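Local structure of putative sulfatase yidJ (Bacteroides fragilis, 2QZU) at residues I70-V75 with L397-Y402; G86-G91 with V379-L384; K93-C98 with Y105-S110; I336-S341 with L354-A359; G412-R417 with D474-Y479. The protein probably hydrolyses sulfate esters, as expected of a metal-dependent arylsulfatase of the alkaline phosphatase clan. All blocks are in the same frame, centred on the assembly; numbering follows the deposited sequence.

In the fold
From the N terminus, the loop after strand 64-66 opens interaction 1, which closes more than 320 residues later on strand 399-404. Nested within it, interaction 2 joins the end of helix 76-85 and the start of helix 89-92 to the segment before helix 385-390. Interactions 3 and 4 are shorter closures inside interaction 2, one after the other: 93-98 meets 105-110 within one connection, and 336-341 of the large mixed sheet meets 354-359. Interaction 5 follows in series, tying strand 412-417 to the chain after helix 455-471. None cross. Strands 399-404 and 412-417 are sheet neighbours, so interactions 1 and 5 share the C-terminal four-stranded sheet.

Interaction 1 (I70-V75 with L397-Y402)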
# COMPACT_ATOMS: atom_id res chain seq x y z
N ILE A 70 -29.09 -1.13 -8.76
CA ILE A 70 -28.45 -0.82 -7.48
C ILE A 70 -28.17 -2.04 -6.62
O ILE A 70 -28.58 -3.16 -6.93
CB ILE A 70 -29.32 0.16 -6.64
CG1 ILE A 70 -30.69 -0.46 -6.34
CG2 ILE A 70 -29.55 1.46 -7.40
CD1 ILE A 70 -30.73 -1.27 -5.05
N SER A 71 -27.44 -1.81 -5.52
CA SER A 71 -27.13 -2.84 -4.54
C SER A 71 -27.64 -2.23 -3.23
O SER A 71 -27.16 -1.19 -2.78
CB SER A 71 -25.62 -3.08 -4.46
OG SER A 71 -25.32 -4.09 -3.50
N SER A 72 -28.63 -2.88 -2.62
CA SER A 72 -29.26 -2.39 -1.40
C SER A 72 -28.38 -2.29 -0.15
O SER A 72 -28.56 -1.39 0.67
CB SER A 72 -30.50 -3.23 -1.09
OG SER A 72 -31.50 -3.00 -2.08
N TYR A 73 -27.44 -3.22 0.01
CA TYR A 73 -26.52 -3.18 1.14
C TYR A 73 -25.17 -3.18 0.44
O TYR A 73 -24.57 -4.23 0.21
CB TYR A 73 -26.67 -4.42 2.02
CG TYR A 73 -26.07 -4.28 3.41
CD1 TYR A 73 -25.09 -3.33 3.68
CD2 TYR A 73 -26.48 -5.12 4.45
CE1 TYR A 73 -24.53 -3.21 4.95
CE2 TYR A 73 -25.92 -5.00 5.74
CZ TYR A 73 -24.95 -4.04 5.97
OH TYR A 73 -24.40 -3.92 7.23
N PRO A 74 -24.68 -1.98 0.06
CA PRO A 74 -23.40 -1.84 -0.65
C PRO A 74 -22.12 -2.13 0.12
O PRO A 74 -21.31 -1.24 0.37
CB PRO A 74 -23.48 -0.41 -1.17
CG PRO A 74 -24.20 0.30 -0.07
CD PRO A 74 -25.31 -0.67 0.29
N VAL A 75 -21.95 -3.40 0.49
CA VAL A 75 -20.79 -3.92 1.21
C VAL A 75 -20.58 -5.33 0.67
O VAL A 75 -21.55 -6.04 0.39
CB VAL A 75 -21.04 -3.97 2.72
CG1 VAL A 75 -19.81 -4.53 3.43
CG2 VAL A 75 -21.36 -2.58 3.24
N LEU A 397 -41.71 0.10 -8.69
CA LEU A 397 -40.59 -0.58 -8.03
C LEU A 397 -39.77 0.36 -7.16
O LEU A 397 -39.29 1.40 -7.61
CB LEU A 397 -39.69 -1.25 -9.08
CG LEU A 397 -38.49 -2.06 -8.58
CD1 LEU A 397 -38.92 -3.14 -7.59
CD2 LEU A 397 -37.80 -2.69 -9.78
N VAL A 398 -39.63 -0.03 -5.90
CA VAL A 398 -38.86 0.72 -4.92
C VAL A 398 -37.94 -0.29 -4.24
O VAL A 398 -38.39 -1.37 -3.84
CB VAL A 398 -39.78 1.38 -3.87
CG1 VAL A 398 -38.94 2.04 -2.79
CG2 VAL A 398 -40.67 2.41 -4.55
N GLN A 399 -36.66 0.05 -4.13
CA GLN A 399 -35.68 -0.84 -3.52
C GLN A 399 -35.26 -0.34 -2.15
O GLN A 399 -35.19 0.87 -1.91
CB GLN A 399 -34.45 -0.97 -4.42
CG GLN A 399 -34.70 -1.65 -5.76
CD GLN A 399 -34.87 -3.15 -5.64
OE1 GLN A 399 -34.82 -3.72 -4.55
NE2 GLN A 399 -35.06 -3.81 -6.78
N PRO A 400 -34.96 -1.26 -1.23
CA PRO A 400 -34.53 -0.90 0.13
C PRO A 400 -33.05 -0.54 0.23
O PRO A 400 -32.28 -0.76 -0.71
CB PRO A 400 -34.86 -2.15 0.93
CG PRO A 400 -34.53 -3.24 -0.06
CD PRO A 400 -35.16 -2.72 -1.34
N TYR A 401 -32.67 0.03 1.37
CA TYR A 401 -31.28 0.37 1.66
C TYR A 401 -31.00 -0.19 3.05
O TYR A 401 -31.85 -0.10 3.94
CB TYR A 401 -31.03 1.87 1.68
CG TYR A 401 -29.68 2.21 2.30
CD1 TYR A 401 -28.49 1.86 1.65
CD2 TYR A 401 -29.60 2.78 3.56
CE1 TYR A 401 -27.25 2.08 2.26
CE2 TYR A 401 -28.36 3.00 4.18
CZ TYR A 401 -27.20 2.64 3.52
OH TYR A 401 -25.97 2.84 4.13
N TYR A 402 -29.80 -0.73 3.26
CA TYR A 402 -29.45 -1.30 4.55
C TYR A 402 -28.06 -1.01 5.09
O TYR A 402 -27.10 -0.85 4.34
CB TYR A 402 -29.52 -2.84 4.50
CG TYR A 402 -30.88 -3.43 4.28
CD1 TYR A 402 -31.73 -3.70 5.35
CD2 TYR A 402 -31.32 -3.73 2.99
CE1 TYR A 402 -32.99 -4.24 5.15
CE2 TYR A 402 -32.58 -4.27 2.78
CZ TYR A 402 -33.41 -4.52 3.86
OH TYR A 402 -34.66 -5.03 3.65
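The carbonyl oxygen of Ser-72 is gripped from strand 399-404: Tyr-402 N donates to Ser-72 O at 2.9 Å, with an N-H...O angle of 150°, and Tyr-401 CA adds a CA-H...O contact to the same oxygen at 3.4 Å. Ser-72 also gives a proton back, OG donating to Pro-400 O at 2.7 Å. In both hydrogen bonds the donor stands above the carbonyl plane. With OG beside its own backbone N (chi1 -68°), the hydroxyl also lies against the Pro-400 ring, 3.6 Å from CG. Beyond the serine, the Tyr-73 ring is laid with one face over the backbone carbonyl of Tyr-402: ring atom CD1 is 3.3 Å from Tyr-402 O, and Tyr-402 CB makes an off-centre CH-pi contact. The hydroxyls are held elsewhere, Tyr-73 OH by Val-404 N and Tyr-402 OH by Trp-468. The Tyr-401 side chain leaves its strand on the other side, yet its ring returns to bring CE1 within 3.9 Å of Pro-74 CD, crossing the proline at about a right angle. At the other end, Ile-70 CD1 rests on Gln-399 CB (3.8 Å), while Gln-399 NE2 bonds to Asp-360 OD2 and Met-355 O. Pro-74 centres an inverse gamma turn that leads into helix 76-85, where Ser-76 begins the Ser-X-Pro-X-Arg signature of sulfatases; it is the predicted 3-oxoalanine site, unmodified here.

Interaction 2 (G86-G91 with V379-L384)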
# COMPACT_ATOMS: atom_id res chain seq x y z
N GLY A 86 -31.02 -14.81 -1.78
CA GLY A 86 -32.24 -14.16 -2.23
C GLY A 86 -33.01 -13.58 -1.05
O GLY A 86 -34.20 -13.30 -1.16
N MSE A 87 -32.32 -13.41 0.07
CA MSE A 87 -32.93 -12.87 1.28
C MSE A 87 -32.26 -11.56 1.66
O MSE A 87 -31.10 -11.33 1.35
CB MSE A 87 -32.79 -13.85 2.45
CG MSE A 87 -33.43 -15.22 2.19
SE MSE A 87 -33.26 -16.41 3.72
CE MSE A 87 -31.85 -17.56 3.08
N TYR A 88 -33.00 -10.69 2.34
CA TYR A 88 -32.41 -9.43 2.77
C TYR A 88 -31.44 -9.77 3.92
O TYR A 88 -31.49 -10.87 4.45
CB TYR A 88 -33.54 -8.45 3.09
CG TYR A 88 -34.25 -8.05 1.79
CD1 TYR A 88 -33.61 -7.25 0.85
CD2 TYR A 88 -35.50 -8.58 1.46
CE1 TYR A 88 -34.19 -6.98 -0.39
CE2 TYR A 88 -36.09 -8.32 0.22
CZ TYR A 88 -35.43 -7.52 -0.71
OH TYR A 88 -35.99 -7.28 -1.94
N PRO A 89 -30.54 -8.84 4.30
CA PRO A 89 -29.56 -9.11 5.37
C PRO A 89 -29.92 -9.86 6.66
O PRO A 89 -29.19 -10.76 7.06
CB PRO A 89 -28.94 -7.74 5.63
CG PRO A 89 -29.99 -6.78 5.21
CD PRO A 89 -30.57 -7.41 3.97
N ILE A 90 -31.02 -9.51 7.31
CA ILE A 90 -31.38 -10.20 8.54
C ILE A 90 -31.57 -11.69 8.28
O ILE A 90 -31.06 -12.53 9.04
CB ILE A 90 -32.66 -9.62 9.16
CG1 ILE A 90 -32.49 -8.11 9.39
CG2 ILE A 90 -32.96 -10.32 10.49
CD1 ILE A 90 -31.27 -7.75 10.22
N GLY A 91 -32.27 -12.01 7.20
CA GLY A 91 -32.51 -13.40 6.85
C GLY A 91 -31.31 -14.14 6.31
O GLY A 91 -31.12 -15.33 6.60
N VAL A 379 -37.15 -17.14 -0.25
CA VAL A 379 -36.64 -16.02 -1.04
C VAL A 379 -37.54 -14.79 -0.90
O VAL A 379 -38.76 -14.87 -1.07
CB VAL A 379 -36.49 -16.43 -2.53
CG1 VAL A 379 -36.19 -15.21 -3.40
CG2 VAL A 379 -35.36 -17.45 -2.66
N GLN A 380 -36.92 -13.65 -0.60
CA GLN A 380 -37.64 -12.39 -0.38
C GLN A 380 -37.49 -11.33 -1.47
O GLN A 380 -38.33 -10.43 -1.57
CB GLN A 380 -37.19 -11.75 0.93
CG GLN A 380 -37.33 -12.63 2.16
CD GLN A 380 -36.76 -11.96 3.40
OE1 GLN A 380 -35.55 -11.72 3.50
NE2 GLN A 380 -37.63 -11.63 4.35
N THR A 381 -36.44 -11.43 -2.27
CA THR A 381 -36.20 -10.43 -3.31
C THR A 381 -37.16 -10.48 -4.50
O THR A 381 -37.93 -11.44 -4.66
CB THR A 381 -34.73 -10.50 -3.79
OG1 THR A 381 -34.46 -11.80 -4.33
CG2 THR A 381 -33.79 -10.25 -2.62
N PHE A 382 -37.13 -9.44 -5.33
CA PHE A 382 -38.03 -9.33 -6.49
C PHE A 382 -37.73 -10.23 -7.68
O PHE A 382 -36.59 -10.33 -8.13
CB PHE A 382 -38.07 -7.88 -7.00
CG PHE A 382 -38.55 -6.87 -6.00
CD1 PHE A 382 -37.64 -6.21 -5.17
CD2 PHE A 382 -39.90 -6.56 -5.90
CE1 PHE A 382 -38.08 -5.26 -4.25
CE2 PHE A 382 -40.35 -5.60 -4.99
CZ PHE A 382 -39.43 -4.95 -4.17
N ASP A 383 -38.77 -10.90 -8.18
CA ASP A 383 -38.65 -11.75 -9.36
C ASP A 383 -39.03 -10.82 -10.50
O ASP A 383 -40.21 -10.58 -10.75
CB ASP A 383 -39.63 -12.92 -9.31
CG ASP A 383 -39.57 -13.80 -10.55
OD1 ASP A 383 -39.06 -13.34 -11.59
OD2 ASP A 383 -40.04 -14.96 -10.48
N LEU A 384 -38.02 -10.30 -11.19
CA LEU A 384 -38.26 -9.36 -12.28
C LEU A 384 -38.04 -9.99 -13.65
O LEU A 384 -37.75 -9.30 -14.62
CB LEU A 384 -37.33 -8.15 -12.11
CG LEU A 384 -37.46 -7.38 -10.79
CD1 LEU A 384 -36.31 -6.39 -10.64
CD2 LEU A 384 -38.80 -6.66 -10.74
O HOH W 1 -39.16 -8.22 -2.80
O HOH W 2 -34.59 -10.79 5.95
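Gln-380 reaches across to Tyr-88 with a nearly straight side chain: CG lies anti to its carbonyl carbon and chi2 is 176°, which carries OE1 to within 3.0 Å of Tyr-88 N. That bond is fairly straight, 160° at the hydrogen, and the donor is tilted modestly from the amide plane. The other end of the amide, NE2, is held by Thr-472 O. Along the way the glutamine packs on the tyrosine, Gln-380 CB standing 3.6 Å from Tyr-88 CD2. Thr-381 supplies the next layer. Its OG1 occupies the position between N and the carbonyl carbon (chi1 60°) and bonds to Ala-359 O, while the methyl CG2 lies over a face of the Tyr-88 ring, 4.1 Å from the centroid, as a CH-pi contact. Tyr-88 OH passes 3.7 Å from Phe-382 CE1. A water over the Phe-382 face donates to Gln-380 O at 2.7 Å and only weakly to the tyrosine OH. Backbone bonds complete the join: Gly-86 O accepts from Gln-380 N (2.8 Å) and Thr-381 N (3.1 Å), which approach from opposite faces of its carbonyl plane. Gly-86 leaves helix 76-85 with positive phi and Tyr-88 is the N-cap residue of helix 89-92, while 379-384 leads from helix 361-368 to helix 385-390; Tyr-88 also meets Trp-468 of helix 455-471 edge-to-face and touches Pro-400 of strand 399-404.

Interaction 3 (K93-C98 with Y105-S110)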
# COMPACT_ATOMS: atom_id res chain seq x y z
N LYS A 93 -28.35 -13.56 7.14
CA LYS A 93 -27.44 -13.64 8.28
C LYS A 93 -26.10 -12.94 8.05
O LYS A 93 -25.32 -12.78 8.98
CB LYS A 93 -27.21 -15.10 8.69
CG LYS A 93 -28.45 -15.75 9.27
CD LYS A 93 -28.20 -17.21 9.63
CE LYS A 93 -29.45 -17.85 10.19
NZ LYS A 93 -30.58 -17.77 9.22
N VAL A 94 -25.85 -12.51 6.82
CA VAL A 94 -24.59 -11.82 6.50
C VAL A 94 -24.83 -10.32 6.65
O VAL A 94 -25.09 -9.60 5.68
CB VAL A 94 -24.12 -12.16 5.07
CG1 VAL A 94 -22.70 -11.64 4.86
CG2 VAL A 94 -24.17 -13.67 4.85
N THR A 95 -24.73 -9.86 7.89
CA THR A 95 -24.99 -8.47 8.25
C THR A 95 -23.81 -7.52 8.15
O THR A 95 -23.98 -6.30 8.29
CB THR A 95 -25.54 -8.41 9.67
OG1 THR A 95 -24.62 -9.07 10.55
CG2 THR A 95 -26.89 -9.12 9.75
N GLY A 96 -22.62 -8.07 7.93
CA GLY A 96 -21.43 -7.25 7.80
C GLY A 96 -20.42 -8.06 7.01
O GLY A 96 -20.75 -9.16 6.55
N ASN A 97 -19.21 -7.54 6.82
CA ASN A 97 -18.18 -8.28 6.09
C ASN A 97 -17.76 -9.49 6.91
O ASN A 97 -17.78 -9.45 8.14
CB ASN A 97 -16.94 -7.42 5.85
CG ASN A 97 -17.07 -6.51 4.65
OD1 ASN A 97 -16.63 -5.36 4.68
ND2 ASN A 97 -17.66 -7.03 3.58
N CYS A 98 -17.37 -10.55 6.22
CA CYS A 98 -16.89 -11.73 6.91
C CYS A 98 -15.44 -11.44 7.27
O CYS A 98 -14.64 -11.04 6.42
CB CYS A 98 -16.96 -12.96 6.01
SG CYS A 98 -18.65 -13.45 5.57
N TYR A 105 -20.32 -13.60 15.79
CA TYR A 105 -21.75 -13.33 15.66
C TYR A 105 -22.40 -14.15 14.56
O TYR A 105 -23.58 -13.96 14.24
CB TYR A 105 -21.96 -11.83 15.43
CG TYR A 105 -21.42 -11.02 16.59
CD1 TYR A 105 -22.20 -10.80 17.73
CD2 TYR A 105 -20.11 -10.55 16.58
CE1 TYR A 105 -21.67 -10.14 18.84
CE2 TYR A 105 -19.57 -9.90 17.68
CZ TYR A 105 -20.36 -9.70 18.81
OH TYR A 105 -19.82 -9.05 19.90
N GLY A 106 -21.64 -15.08 13.99
CA GLY A 106 -22.16 -15.94 12.94
C GLY A 106 -22.38 -15.25 11.61
O GLY A 106 -23.30 -15.61 10.86
N VAL A 107 -21.55 -14.26 11.31
CA VAL A 107 -21.68 -13.54 10.06
C VAL A 107 -21.02 -14.32 8.92
O VAL A 107 -19.82 -14.18 8.66
CB VAL A 107 -21.08 -12.12 10.19
CG1 VAL A 107 -21.21 -11.36 8.88
CG2 VAL A 107 -21.80 -11.36 11.30
N GLU A 108 -21.81 -15.16 8.26
CA GLU A 108 -21.34 -15.96 7.13
C GLU A 108 -22.54 -16.67 6.50
O GLU A 108 -23.61 -16.75 7.11
CB GLU A 108 -20.30 -17.01 7.58
CG GLU A 108 -20.84 -18.10 8.50
CD GLU A 108 -19.84 -19.23 8.74
OE1 GLU A 108 -18.68 -19.14 8.29
OE2 GLU A 108 -20.22 -20.22 9.40
N LEU A 109 -22.36 -17.17 5.29
CA LEU A 109 -23.44 -17.87 4.60
C LEU A 109 -23.71 -19.18 5.33
O LEU A 109 -22.79 -19.91 5.68
CB LEU A 109 -23.02 -18.16 3.15
CG LEU A 109 -24.06 -18.82 2.25
CD1 LEU A 109 -25.28 -17.92 2.10
CD2 LEU A 109 -23.44 -19.10 0.88
N SER A 110 -24.98 -19.47 5.57
CA SER A 110 -25.35 -20.70 6.26
C SER A 110 -25.17 -21.90 5.34
O SER A 110 -25.53 -21.85 4.16
CB SER A 110 -26.81 -20.63 6.71
OG SER A 110 -27.20 -21.83 7.35
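Val-107 packs into the bend of 93-98, a mainly van der Waals loop-to-loop contact within the irregular connection between helices 89-92 and 116-122. The bend begins as an inverse gamma turn centred on Val-94, just after Lys-93 leaves the helix with positive phi. Each valine methyl of residue 107 has its own neighbour. With CG1 anti to the backbone N (chi1 180°), that branch faces the backbone N and O of Gly-96, and CG2 lies 3.7 Å from Thr-95 OG1, the two side chains crossing at about a right angle. Val-94 CG1 meets Val-107 CG1 at 4.3 Å, and Val-94 leans on the backbone of 105-110, its CG2 3.8 Å from Glu-108 C. The Glu-108 carboxylate is turned elsewhere, OE1 bonding to Ala-137 N. Cys-98 SG lies 3.4 Å from Val-107 O; the cysteine backbone is tied outward to Ser-77 of helix 76-85 and to His-134. Gly-96 N and O are buried here without a polar partner in the model: the oxygen meets a methyl instead, Gly-96 O to Val-107 CG1 at 3.2 Å.

Interaction 4 (I336-S341 with L354-A359)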
# COMPACT_ATOMS: atom_id res chain seq x y z
N ILE A 336 -24.73 0.20 -9.42
CA ILE A 336 -23.86 -0.83 -9.96
C ILE A 336 -24.17 -1.12 -11.42
O ILE A 336 -25.28 -0.84 -11.90
CB ILE A 336 -24.01 -2.17 -9.18
CG1 ILE A 336 -25.47 -2.63 -9.22
CG2 ILE A 336 -23.54 -2.01 -7.75
CD1 ILE A 336 -25.70 -4.05 -8.69
N PRO A 337 -23.19 -1.66 -12.15
CA PRO A 337 -23.44 -1.97 -13.56
C PRO A 337 -24.34 -3.20 -13.56
O PRO A 337 -24.35 -3.97 -12.59
CB PRO A 337 -22.05 -2.28 -14.09
CG PRO A 337 -21.35 -2.86 -12.91
CD PRO A 337 -21.79 -1.93 -11.79
N MSE A 338 -25.09 -3.37 -14.63
CA MSE A 338 -25.99 -4.51 -14.75
C MSE A 338 -26.30 -4.66 -16.23
O MSE A 338 -27.23 -4.04 -16.76
CB MSE A 338 -27.28 -4.23 -13.97
CG MSE A 338 -28.33 -5.33 -14.01
SE MSE A 338 -27.86 -6.89 -12.97
CE MSE A 338 -28.09 -6.16 -11.17
N ILE A 339 -25.48 -5.47 -16.90
CA ILE A 339 -25.62 -5.74 -18.32
C ILE A 339 -25.97 -7.21 -18.47
O ILE A 339 -25.33 -8.08 -17.87
CB ILE A 339 -24.29 -5.46 -19.07
CG1 ILE A 339 -23.89 -4.00 -18.90
CG2 ILE A 339 -24.45 -5.80 -20.55
CD1 ILE A 339 -22.53 -3.67 -19.48
N LEU A 340 -26.99 -7.50 -19.27
CA LEU A 340 -27.42 -8.87 -19.47
C LEU A 340 -27.70 -9.15 -20.95
O LEU A 340 -28.28 -8.33 -21.66
CB LEU A 340 -28.68 -9.14 -18.64
CG LEU A 340 -29.21 -10.56 -18.47
CD1 LEU A 340 -30.11 -10.62 -17.24
CD2 LEU A 340 -29.97 -11.00 -19.71
N SER A 341 -27.26 -10.32 -21.41
CA SER A 341 -27.49 -10.71 -22.78
C SER A 341 -27.96 -12.16 -22.83
O SER A 341 -27.60 -12.98 -21.99
CB SER A 341 -26.21 -10.57 -23.62
OG SER A 341 -25.22 -11.50 -23.22
N LEU A 354 -35.43 -0.04 -15.47
CA LEU A 354 -35.83 -0.94 -14.38
C LEU A 354 -34.85 -0.87 -13.21
O LEU A 354 -33.66 -1.09 -13.38
CB LEU A 354 -35.89 -2.38 -14.89
CG LEU A 354 -36.36 -3.41 -13.85
CD1 LEU A 354 -37.84 -3.20 -13.56
CD2 LEU A 354 -36.10 -4.82 -14.37
N MSE A 355 -35.36 -0.60 -12.01
CA MSE A 355 -34.49 -0.51 -10.84
C MSE A 355 -34.21 -1.88 -10.23
O MSE A 355 -34.52 -2.13 -9.07
CB MSE A 355 -35.09 0.41 -9.77
CG MSE A 355 -34.06 0.93 -8.79
SE MSE A 355 -34.81 1.66 -7.18
CE MSE A 355 -35.90 3.06 -7.97
N ILE A 356 -33.62 -2.76 -11.03
CA ILE A 356 -33.29 -4.10 -10.58
C ILE A 356 -32.14 -4.02 -9.58
O ILE A 356 -31.26 -3.16 -9.69
CB ILE A 356 -32.90 -5.00 -11.78
CG1 ILE A 356 -32.52 -6.40 -11.30
CG2 ILE A 356 -31.75 -4.38 -12.56
CD1 ILE A 356 -32.38 -7.41 -12.42
N ALA A 357 -32.15 -4.90 -8.58
CA ALA A 357 -31.10 -4.90 -7.58
C ALA A 357 -30.25 -6.15 -7.68
O ALA A 357 -30.71 -7.20 -8.15
CB ALA A 357 -31.70 -4.80 -6.18
N PHE A 358 -29.02 -6.04 -7.22
CA PHE A 358 -28.07 -7.15 -7.21
C PHE A 358 -28.73 -8.40 -6.62
O PHE A 358 -28.60 -9.50 -7.17
CB PHE A 358 -26.85 -6.74 -6.37
CG PHE A 358 -25.71 -7.72 -6.39
CD1 PHE A 358 -25.03 -8.02 -7.57
CD2 PHE A 358 -25.26 -8.29 -5.20
CE1 PHE A 358 -23.92 -8.86 -7.56
CE2 PHE A 358 -24.15 -9.13 -5.18
CZ PHE A 358 -23.48 -9.42 -6.36
N ALA A 359 -29.47 -8.23 -5.53
CA ALA A 359 -30.12 -9.34 -4.84
C ALA A 359 -31.35 -9.94 -5.52
O ALA A 359 -31.83 -10.99 -5.11
CB ALA A 359 -30.47 -8.93 -3.41
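Met-338 and Ile-336 carry the first shell, reaching toward 354-359 from strand 338-341 and the residues leading into it. Met-338, a selenomethionine, sets its CG 3.8 Å from Ile-356 CG2, the two side chains crossing at about a right angle. Its chain leaves with CG anti to the backbone N and then folds twice in the same sense (chi2 73°, chi3 72°), and this curl brings CE against the Ala-357 to Phe-358 peptide, 4.1 Å from Phe-358 N. Two residues earlier in the chain, Ile-336 uses only its tip: CD1 lies 3.7 Å from Phe-358 CB and obliquely beside the ring. These contacts are apolar and wholly buried. In the second shell, Phe-66 touches Met-338 and Ile-356, while Thr-311 touches Ile-336, Met-338 and Phe-358, so both segments pack against the same two side chains. The loop is positioned by polar bonds to its backbone: Asp-360 OD2 accepts from Ala-357 N, and Ile-70 makes backbone bonds to Ile-356 and Phe-358. An inverse gamma turn at Met-355 bends the chain just before Ile-356. Strand 338-341 runs antiparallel between 306-311 and 64-66 in the large mixed sheet; Ile-339 packs on helix 54-61, whereas its neighbour Met-338 meets the loop that leads from strand 349-352 to helix 361-368.

Interaction 5 (G412-R417 with D474-Y479); sequences GYRGLR and DPFAQY
Arg-414 reaches from strand 412-417 over the Phe-476 ring and ends on Asp-474. Its CB lies 3.9 Å from Phe-476 CE1, and CG sits above the centre of the ring, 3.3 Å from the centroid, in a close CH-pi contact. A bend at chi2 (-63°) then folds the chain along the ring. CD passes the Tyr-402 side chain, and NE donates almost straight (173°) to Asp-474 OD1 at 2.8 Å, in the guanidinium plane. Farther out Phe-476 CD2 lies over one face of the guanidinium, toward its rim, the planes 33° apart, with NH1 3.4 Å from Phe-476 CD2. NH1 itself turns back to Tyr-413 O at 2.9 Å, while NH2 meets the syn lone pair of Asp-474 OD2 at 3.3 Å. That oxygen also accepts from Phe-476 N in an Asx turn at the start of the 3-10 segment 475-479, and Tyr-479 covers the opposite face of the Phe-476 ring. The strand is thus fixed to the chain following helix 455-471 by a side-on, two-nitrogen salt bridge. Every guanidinium nitrogen has an acceptor, and the buried ion pair probably favours a charged carboxylate.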
# COMPACT_ATOMS: atom_id res chain seq x y z
N GLY A 412 -28.47 1.10 13.29
CA GLY A 412 -28.20 1.05 11.87
C GLY A 412 -29.14 1.91 11.04
O GLY A 412 -29.86 2.76 11.57
N TYR A 413 -29.13 1.67 9.74
CA TYR A 413 -29.96 2.40 8.79
C TYR A 413 -30.92 1.49 8.06
O TYR A 413 -30.61 0.32 7.81
CB TYR A 413 -29.11 3.05 7.70
CG TYR A 413 -28.31 4.27 8.07
CD1 TYR A 413 -28.91 5.53 8.13
CD2 TYR A 413 -26.94 4.18 8.28
CE1 TYR A 413 -28.15 6.67 8.39
CE2 TYR A 413 -26.17 5.31 8.55
CZ TYR A 413 -26.79 6.56 8.60
OH TYR A 413 -26.03 7.68 8.86
N ARG A 414 -32.07 2.04 7.69
CA ARG A 414 -33.03 1.34 6.85
C ARG A 414 -33.55 2.44 5.95
O ARG A 414 -33.77 3.57 6.40
CB ARG A 414 -34.18 0.71 7.65
CG ARG A 414 -33.75 -0.46 8.51
CD ARG A 414 -33.22 -1.64 7.70
NE ARG A 414 -33.02 -2.80 8.58
CZ ARG A 414 -32.06 -2.89 9.49
NH1 ARG A 414 -31.18 -1.91 9.65
NH2 ARG A 414 -32.00 -3.95 10.29
N GLY A 415 -33.72 2.15 4.67
CA GLY A 415 -34.21 3.18 3.77
C GLY A 415 -34.88 2.64 2.53
O GLY A 415 -35.05 1.43 2.37
N LEU A 416 -35.26 3.56 1.66
CA LEU A 416 -35.92 3.23 0.41
C LEU A 416 -35.38 4.13 -0.70
O LEU A 416 -35.03 5.28 -0.46
CB LEU A 416 -37.43 3.44 0.53
CG LEU A 416 -38.23 2.61 1.54
CD1 LEU A 416 -39.65 3.17 1.63
CD2 LEU A 416 -38.24 1.15 1.12
N ARG A 417 -35.31 3.59 -1.91
CA ARG A 417 -34.85 4.35 -3.06
C ARG A 417 -35.93 4.26 -4.13
O ARG A 417 -36.20 3.17 -4.64
CB ARG A 417 -33.53 3.79 -3.62
CG ARG A 417 -32.96 4.58 -4.82
CD ARG A 417 -31.65 3.97 -5.32
NE ARG A 417 -31.05 4.72 -6.43
CZ ARG A 417 -31.53 4.75 -7.67
NH1 ARG A 417 -32.62 4.07 -7.98
NH2 ARG A 417 -30.90 5.45 -8.61
N ASP A 474 -38.21 -7.95 9.57
CA ASP A 474 -37.04 -7.22 10.07
C ASP A 474 -37.45 -6.50 11.35
O ASP A 474 -38.30 -5.61 11.31
CB ASP A 474 -36.59 -6.23 8.99
CG ASP A 474 -35.24 -5.60 9.29
OD1 ASP A 474 -34.61 -5.10 8.33
OD2 ASP A 474 -34.81 -5.59 10.46
N PRO A 475 -36.87 -6.88 12.50
CA PRO A 475 -37.19 -6.25 13.79
C PRO A 475 -37.11 -4.72 13.82
O PRO A 475 -37.73 -4.08 14.67
CB PRO A 475 -36.19 -6.90 14.74
CG PRO A 475 -36.05 -8.27 14.18
CD PRO A 475 -35.93 -8.00 12.69
N PHE A 476 -36.35 -4.14 12.90
CA PHE A 476 -36.18 -2.68 12.82
C PHE A 476 -37.53 -1.99 12.60
O PHE A 476 -37.72 -0.82 12.94
CB PHE A 476 -35.19 -2.36 11.68
CG PHE A 476 -34.60 -0.97 11.74
CD1 PHE A 476 -35.35 0.15 11.40
CD2 PHE A 476 -33.26 -0.80 12.08
CE1 PHE A 476 -34.77 1.42 11.39
CE2 PHE A 476 -32.67 0.46 12.07
CZ PHE A 476 -33.42 1.57 11.72
N ALA A 477 -38.49 -2.73 12.04
CA ALA A 477 -39.82 -2.19 11.78
C ALA A 477 -40.47 -1.61 13.04
O ALA A 477 -41.19 -0.62 12.98
CB ALA A 477 -40.72 -3.27 11.20
N GLN A 478 -40.20 -2.24 14.18
CA GLN A 478 -40.77 -1.81 15.45
C GLN A 478 -40.28 -0.45 15.96
O GLN A 478 -40.90 0.14 16.85
CB GLN A 478 -40.50 -2.87 16.53
CG GLN A 478 -41.26 -4.16 16.30
CD GLN A 478 -42.74 -4.01 16.58
OE1 GLN A 478 -43.15 -3.76 17.71
NE2 GLN A 478 -43.56 -4.14 15.54
N TYR A 479 -39.19 0.05 15.38
CA TYR A 479 -38.64 1.34 15.81
C TYR A 479 -39.35 2.53 15.18
O TYR A 479 -39.29 3.64 15.71
CB TYR A 479 -37.14 1.43 15.50
CG TYR A 479 -36.33 0.20 15.85
CD1 TYR A 479 -36.71 -0.66 16.89
CD2 TYR A 479 -35.17 -0.10 15.15
CE1 TYR A 479 -35.94 -1.79 17.20
CE2 TYR A 479 -34.40 -1.22 15.45
CZ TYR A 479 -34.79 -2.06 16.47
OH TYR A 479 -34.06 -3.20 16.73